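Local coordinates for neck appendage protein (Bacillus phage GA-1, PDB 3GUD) that probably acts, through this C-terminal intramolecular chaperone domain, to mediate triple-beta-helix folding of the phage appendage, at residues G67-E78 with G91-R101. Sequence-based numbering, arbitrary orientation.
Sequences GLVGYDEWEATE and GREAGNIYSIR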
ATOM      1  N   GLY A  67      -8.051  -4.992 -12.596  1.00 38.98           N
ATOM      2  CA  GLY A  67      -6.710  -5.165 -12.069  1.00 43.04           C
ATOM      3  C   GLY A  67      -6.666  -5.532 -10.593  1.00 38.67           C
ATOM      4  O   GLY A  67      -5.783  -5.090  -9.867  1.00 38.72           O
ATOM      5  N   LEU A  68      -7.618  -6.337 -10.142  1.00 36.14           N
ATOM      6  CA  LEU A  68      -7.655  -6.731  -8.744  1.00 34.00           C
ATOM      7  C   LEU A  68      -6.854  -8.003  -8.566  1.00 36.46           C
ATOM      8  O   LEU A  68      -6.420  -8.319  -7.461  1.00 36.04           O
ATOM      9  CB  LEU A  68      -9.096  -6.965  -8.276  1.00 35.69           C
ATOM     10  CG  LEU A  68     -10.100  -5.808  -8.324  1.00 38.23           C
ATOM     11  CD1 LEU A  68     -11.519  -6.315  -8.154  1.00 37.26           C
ATOM     12  CD2 LEU A  68      -9.788  -4.738  -7.292  1.00 35.71           C
ATOM     13  N   VAL A  69      -6.654  -8.729  -9.666  1.00 37.73           N
ATOM     14  CA  VAL A  69      -6.102 -10.091  -9.630  1.00 35.01           C
ATOM     15  C   VAL A  69      -5.152 -10.362 -10.811  1.00 36.67           C
ATOM     16  O   VAL A  69      -5.313  -9.793 -11.884  1.00 36.07           O
ATOM     17  CB  VAL A  69      -7.233 -11.154  -9.599  1.00 34.37           C
ATOM     18  CG1 VAL A  69      -6.800 -12.391 -10.321  1.00 40.04           C
ATOM     19  CG2 VAL A  69      -7.628 -11.484  -8.162  1.00 33.92           C
ATOM     20  N   GLY A  70      -4.157 -11.218 -10.596  1.00 36.26           N
ATOM     21  CA  GLY A  70      -3.227 -11.602 -11.636  1.00 34.08           C
ATOM     22  C   GLY A  70      -3.205 -13.099 -11.815  1.00 34.19           C
ATOM     23  O   GLY A  70      -3.610 -13.856 -10.919  1.00 35.01           O
ATOM     24  N   TYR A  71      -2.780 -13.540 -12.992  1.00 36.66           N
ATOM     25  CA  TYR A  71      -2.578 -14.973 -13.213  1.00 37.25           C
ATOM     26  C   TYR A  71      -1.240 -15.171 -13.889  1.00 38.31           C
ATOM     27  O   TYR A  71      -0.826 -14.378 -14.714  1.00 40.67           O
ATOM     28  CB  TYR A  71      -3.694 -15.608 -14.047  1.00 39.35           C
ATOM     29  CG  TYR A  71      -3.456 -17.079 -14.353  1.00 38.90           C
ATOM     30  CD1 TYR A  71      -3.842 -18.075 -13.455  1.00 40.59           C
ATOM     31  CD2 TYR A  71      -2.855 -17.468 -15.545  1.00 39.31           C
ATOM     32  CE1 TYR A  71      -3.637 -19.419 -13.741  1.00 38.20           C
ATOM     33  CE2 TYR A  71      -2.650 -18.798 -15.845  1.00 39.64           C
ATOM     34  CZ  TYR A  71      -3.037 -19.768 -14.947  1.00 37.98           C
ATOM     35  OH  TYR A  71      -2.812 -21.079 -15.279  1.00 39.10           O
ATOM     36  N   ASP A  72      -0.584 -16.240 -13.488  1.00 39.66           N
ATOM     37  CA  ASP A  72       0.764 -16.498 -13.940  0.57 40.90           C
ATOM     38  C   ASP A  72       0.951 -17.986 -14.104  1.00 43.29           C
ATOM     39  O   ASP A  72       0.463 -18.820 -13.324  1.00 44.34           O
ATOM     40  CB  ASP A  72       1.837 -15.900 -13.004  0.57 42.17           C
ATOM     41  CG  ASP A  72       3.260 -16.014 -13.581  0.57 41.34           C
ATOM     42  OD1 ASP A  72       3.388 -16.286 -14.794  0.57 41.55           O
ATOM     43  OD2 ASP A  72       4.218 -15.816 -12.804  0.57 43.08           O
ATOM     44  N   GLU A  73       1.615 -18.328 -15.205  1.00 45.57           N
ATOM     45  CA  GLU A  73       1.787 -19.727 -15.580  1.00 44.52           C
ATOM     46  C   GLU A  73       3.158 -19.989 -16.192  1.00 48.61           C
ATOM     47  O   GLU A  73       3.756 -19.090 -16.805  1.00 52.67           O
ATOM     48  CB  GLU A  73       0.684 -20.139 -16.545  1.00 45.65           C
ATOM     49  CG  GLU A  73       1.141 -21.073 -17.656  1.00 51.55           C
ATOM     50  CD  GLU A  73       1.389 -20.362 -18.984  1.00 55.33           C
ATOM     51  OE1 GLU A  73       0.903 -19.220 -19.166  1.00 52.68           O
ATOM     52  OE2 GLU A  73       2.062 -20.972 -19.844  1.00 58.78           O
ATOM     53  N   TRP A  74       3.667 -21.209 -16.042  1.00 47.90           N
ATOM     54  CA  TRP A  74       5.058 -21.457 -16.445  1.00 53.29           C
ATOM     55  C   TRP A  74       5.418 -22.834 -17.024  1.00 57.61           C
ATOM     56  O   TRP A  74       4.694 -23.819 -16.856  1.00 56.15           O
ATOM     57  CB  TRP A  74       6.044 -21.086 -15.326  1.00 51.75           C
ATOM     58  CG  TRP A  74       5.839 -21.778 -14.025  1.00 48.35           C
ATOM     59  CD1 TRP A  74       6.307 -23.010 -13.655  1.00 51.28           C
ATOM     60  CD2 TRP A  74       5.141 -21.252 -12.890  1.00 47.70           C
ATOM     61  NE1 TRP A  74       5.927 -23.282 -12.359  1.00 52.96           N
ATOM     62  CE2 TRP A  74       5.207 -22.218 -11.870  1.00 50.01           C
ATOM     63  CE3 TRP A  74       4.459 -20.053 -12.643  1.00 45.14           C
ATOM     64  CZ2 TRP A  74       4.609 -22.017 -10.612  1.00 48.18           C
ATOM     65  CZ3 TRP A  74       3.865 -19.854 -11.403  1.00 43.92           C
ATOM     66  CH2 TRP A  74       3.946 -20.827 -10.405  1.00 48.10           C
ATOM     67  N   GLU A  75       6.548 -22.867 -17.731  1.00 58.36           N
ATOM     68  CA  GLU A  75       7.072 -24.094 -18.309  1.00 60.21           C
ATOM     69  C   GLU A  75       7.865 -24.913 -17.293  1.00 61.04           C
ATOM     70  O   GLU A  75       8.428 -24.365 -16.349  1.00 62.15           O
ATOM     71  CB  GLU A  75       7.946 -23.773 -19.517  1.00 64.17           C
ATOM     72  CG  GLU A  75       7.151 -23.553 -20.787  1.00 66.19           C
ATOM     73  CD  GLU A  75       6.064 -24.596 -20.964  1.00 64.98           C
ATOM     74  OE1 GLU A  75       5.185 -24.396 -21.829  1.00 64.45           O
ATOM     75  OE2 GLU A  75       6.090 -25.610 -20.235  1.00 61.87           O
ATOM     76  N   ALA A  76       7.899 -26.231 -17.502  1.00 67.78           N
ATOM     77  CA  ALA A  76       8.645 -27.157 -16.648  1.00 67.01           C
ATOM     78  C   ALA A  76      10.118 -27.190 -17.042  1.00 67.77           C
ATOM     79  O   ALA A  76      10.470 -27.735 -18.092  1.00 67.46           O
ATOM     80  CB  ALA A  76       8.044 -28.555 -16.729  1.00 62.74           C
ATOM     81  N   THR A  77      10.973 -26.622 -16.189  1.00 69.88           N
ATOM     82  CA  THR A  77      12.394 -26.451 -16.502  1.00 71.83           C
ATOM     83  C   THR A  77      13.247 -27.653 -16.072  1.00 72.20           C
ATOM     84  O   THR A  77      13.037 -28.226 -15.001  1.00 72.29           O
ATOM     85  CB  THR A  77      12.952 -25.150 -15.876  1.00 70.39           C
ATOM     86  OG1 THR A  77      12.824 -25.207 -14.452  1.00 75.17           O
ATOM     87  CG2 THR A  77      12.191 -23.931 -16.391  1.00 65.62           C
ATOM     88  N   GLU A  78      14.210 -28.022 -16.912  1.00 73.99           N
ATOM     89  CA  GLU A  78      14.990 -29.249 -16.715  1.00 77.52           C
ATOM     90  C   GLU A  78      15.798 -29.316 -15.407  1.00 77.87           C
ATOM     91  O   GLU A  78      16.200 -28.286 -14.841  1.00 72.11           O
ATOM     92  CB  GLU A  78      15.929 -29.505 -17.910  1.00 75.38           C
ATOM     93  CG  GLU A  78      15.247 -29.922 -19.215  1.00 77.04           C
ATOM     94  CD  GLU A  78      14.617 -31.311 -19.149  1.00 81.38           C
ATOM     95  OE1 GLU A  78      14.934 -32.167 -20.012  1.00 79.16           O
ATOM     96  OE2 GLU A  78      13.803 -31.548 -18.231  1.00 82.90           O
ATOM     97  N   GLY A  91      15.591 -27.540 -10.977  1.00 70.12           N
ATOM     98  CA  GLY A  91      14.647 -26.511 -11.392  1.00 70.28           C
ATOM     99  C   GLY A  91      13.160 -26.690 -11.100  1.00 71.14           C
ATOM    100  O   GLY A  91      12.764 -27.027  -9.982  1.00 72.36           O
ATOM    101  N   ARG A  92      12.332 -26.459 -12.120  1.00 73.26           N
ATOM    102  CA  ARG A  92      10.886 -26.272 -11.934  1.00 71.98           C
ATOM    103  C   ARG A  92       9.953 -27.341 -12.510  1.00 68.60           C
ATOM    104  O   ARG A  92      10.108 -27.798 -13.645  1.00 66.81           O
ATOM    105  CB  ARG A  92      10.454 -24.899 -12.474  1.00 71.35           C
ATOM    106  CG  ARG A  92      10.425 -23.782 -11.431  1.00 75.06           C
ATOM    107  CD  ARG A  92      10.113 -22.412 -12.051  1.00 78.02           C
ATOM    108  NE  ARG A  92      11.290 -21.563 -12.294  1.00 92.23           N
ATOM    109  CZ  ARG A  92      12.494 -21.709 -11.729  1.00 91.71           C
ATOM    110  NH1 ARG A  92      12.729 -22.685 -10.855  1.00 83.69           N
ATOM    111  NH2 ARG A  92      13.476 -20.866 -12.038  1.00 90.13           N
ATOM    112  N   GLU A  93       8.973 -27.721 -11.697  1.00 71.04           N
ATOM    113  CA  GLU A  93       7.810 -28.442 -12.177  1.00 69.00           C
ATOM    114  C   GLU A  93       6.810 -27.378 -12.588  1.00 66.27           C
ATOM    115  O   GLU A  93       6.647 -26.364 -11.892  1.00 62.20           O
ATOM    116  CB  GLU A  93       7.212 -29.333 -11.081  1.00 65.78           C
ATOM    117  CG  GLU A  93       5.979 -30.122 -11.525  1.00 69.48           C
ATOM    118  CD  GLU A  93       5.497 -31.109 -10.473  1.00 72.69           C
ATOM    119  OE1 GLU A  93       4.448 -31.754 -10.689  1.00 70.95           O
ATOM    120  OE2 GLU A  93       6.169 -31.241  -9.431  1.00 72.22           O
ATOM    121  N   ALA A  94       6.161 -27.605 -13.726  1.00 66.17           N
ATOM    122  CA  ALA A  94       5.156 -26.684 -14.240  1.00 61.62           C
ATOM    123  C   ALA A  94       4.057 -26.442 -13.212  1.00 60.90           C
ATOM    124  O   ALA A  94       3.563 -27.382 -12.581  1.00 60.35           O
ATOM    125  CB  ALA A  94       4.561 -27.215 -15.537  1.00 59.90           C
ATOM    126  N   GLY A  95       3.683 -25.175 -13.049  1.00 56.16           N
ATOM    127  CA  GLY A  95       2.610 -24.794 -12.151  1.00 51.95           C
ATOM    128  C   GLY A  95       1.982 -23.499 -12.613  1.00 47.12           C
ATOM    129  O   GLY A  95       2.298 -22.997 -13.689  1.00 47.97           O
ATOM    130  N   ASN A  96       1.075 -22.969 -11.807  1.00 43.45           N
ATOM    131  CA  ASN A  96       0.532 -21.641 -12.039  1.00 43.56           C
ATOM    132  C   ASN A  96       0.257 -21.023 -10.689  1.00 44.72           C
ATOM    133  O   ASN A  96       0.456 -21.664  -9.652  1.00 46.06           O
ATOM    134  CB  ASN A  96      -0.749 -21.681 -12.886  1.00 43.29           C
ATOM    135  CG  ASN A  96      -1.788 -22.643 -12.340  1.00 41.60           C
ATOM    136  OD1 ASN A  96      -2.625 -22.273 -11.521  1.00 40.28           O
ATOM    137  ND2 ASN A  96      -1.729 -23.892 -12.787  1.00 41.22           N
ATOM    138  N   ILE A  97      -0.210 -19.785 -10.688  1.00 42.94           N
ATOM    139  CA  ILE A  97      -0.400 -19.087  -9.439  1.00 42.24           C
ATOM    140  C   ILE A  97      -1.240 -17.852  -9.690  1.00 40.09           C
ATOM    141  O   ILE A  97      -1.025 -17.140 -10.664  1.00 39.96           O
ATOM    142  CB  ILE A  97       0.975 -18.710  -8.823  1.00 41.49           C
ATOM    143  CG1 ILE A  97       0.830 -18.223  -7.382  1.00 42.32           C
ATOM    144  CG2 ILE A  97       1.687 -17.685  -9.676  1.00 39.34           C
ATOM    145  CD1 ILE A  97       2.053 -17.485  -6.874  1.00 44.52           C
ATOM    146  N   TYR A  98      -2.222 -17.629  -8.824  1.00 40.72           N
ATOM    147  CA  TYR A  98      -2.972 -16.385  -8.811  1.00 39.97           C
ATOM    148  C   TYR A  98      -2.452 -15.527  -7.673  1.00 41.42           C
ATOM    149  O   TYR A  98      -2.205 -16.023  -6.576  1.00 44.34           O
ATOM    150  CB  TYR A  98      -4.453 -16.651  -8.594  1.00 40.10           C
ATOM    151  CG  TYR A  98      -5.156 -17.270  -9.778  1.00 42.90           C
ATOM    152  CD1 TYR A  98      -5.072 -18.638 -10.025  1.00 43.25           C
ATOM    153  CD2 TYR A  98      -5.922 -16.488 -10.643  1.00 42.10           C
ATOM    154  CE1 TYR A  98      -5.727 -19.217 -11.109  1.00 42.60           C
ATOM    155  CE2 TYR A  98      -6.583 -17.052 -11.733  1.00 44.15           C
ATOM    156  CZ  TYR A  98      -6.485 -18.421 -11.959  1.00 44.67           C
ATOM    157  OH  TYR A  98      -7.138 -18.994 -13.033  1.00 41.41           O
ATOM    158  N   SER A  99      -2.271 -14.244  -7.939  1.00 38.28           N
ATOM    159  CA  SER A  99      -1.814 -13.317  -6.922  1.00 39.61           C
ATOM    160  C   SER A  99      -2.858 -12.238  -6.866  1.00 37.94           C
ATOM    161  O   SER A  99      -3.870 -12.349  -7.529  1.00 39.89           O
ATOM    162  CB  SER A  99      -0.446 -12.728  -7.291  1.00 42.10           C
ATOM    163  OG  SER A  99      -0.459 -12.108  -8.565  1.00 39.17           O
ATOM    164  N   ILE A 100      -2.640 -11.198  -6.074  1.00 38.73           N
ATOM    165  CA  ILE A 100      -3.556 -10.068  -6.101  1.00 39.33           C
ATOM    166  C   ILE A 100      -2.744  -8.800  -6.284  1.00 39.93           C
ATOM    167  O   ILE A 100      -1.534  -8.809  -6.091  1.00 41.87           O
ATOM    168  CB  ILE A 100      -4.478  -9.965  -4.833  1.00 40.17           C
ATOM    169  CG1 ILE A 100      -3.697  -9.480  -3.607  1.00 39.91           C
ATOM    170  CG2 ILE A 100      -5.201 -11.287  -4.555  1.00 36.63           C
ATOM    171  CD1 ILE A 100      -4.571  -8.972  -2.482  1.00 35.97           C
ATOM    172  N   ARG A 101      -3.411  -7.723  -6.684  1.00 39.42           N
ATOM    173  CA  ARG A 101      -2.776  -6.420  -6.811  1.00 38.30           C
ATOM    174  C   ARG A 101      -3.273  -5.553  -5.638  1.00 39.05           C
ATOM    175  O   ARG A 101      -4.238  -4.801  -5.784  1.00 38.66           O
ATOM    176  CB  ARG A 101      -3.137  -5.782  -8.160  1.00 37.51           C
ATOM    177  CG  ARG A 101      -3.212  -6.755  -9.377  1.00 40.27           C
ATOM    178  CD  ARG A 101      -1.914  -6.767 -10.221  1.00 46.25           C
ATOM    179  NE  ARG A 101      -2.118  -6.723 -11.682  1.00 47.53           N
ATOM    180  CZ  ARG A 101      -1.616  -7.613 -12.539  1.00 49.70           C
ATOM    181  NH1 ARG A 101      -0.895  -8.633 -12.093  1.00 52.44           N
ATOM    182  NH2 ARG A 101      -1.824  -7.494 -13.843  1.00 52.63           N
TER
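Trp74 folds its indole across the partner chain, with Gly95 O 3.4 Å above the ring plane, over its centre, and Asn96 N nearer the rim on that face. CG sits between the backbone N and the carbonyl carbon (chi1 57°), which lays the ring over Gly95 and Asn96. At its rim NE1 donates nearly in the ring plane to Glu93 O, 3.2 Å away, while CZ3 meets Ile97 CG2 edge-on at 3.5 Å. The Trp74 backbone N also bonds Gly95 O, so main chain and indole hold the same extended segment, at carbonyls two residues apart.

On the face carrying Val69, Tyr71 and Tyr98, the edge of the Tyr71 ring is directed at the face of Tyr98, with planes 61° apart. Toward the hairpin end, Thr77 OG1 accepts a hydrogen bond from Arg92 N at 2.7 Å.

Between the tyrosine pair and the Trp74-Ile97 contact, reciprocal backbone hydrogen bonds join Gly70 to Ser99 and Asp72 to Ile97, and Arg101 N reaches Leu68 O at 3.2 Å, just before helix 102-120. Val69 and Ile100 rest on Ala49 of helix 49-58, whereas Tyr98 O accepts a bond from Arg4 of a second subunit. Strands 69-73 and 96-100 thus form the base of a long antiparallel beta-hairpin projecting from the helical part of the trimeric chaperone domain.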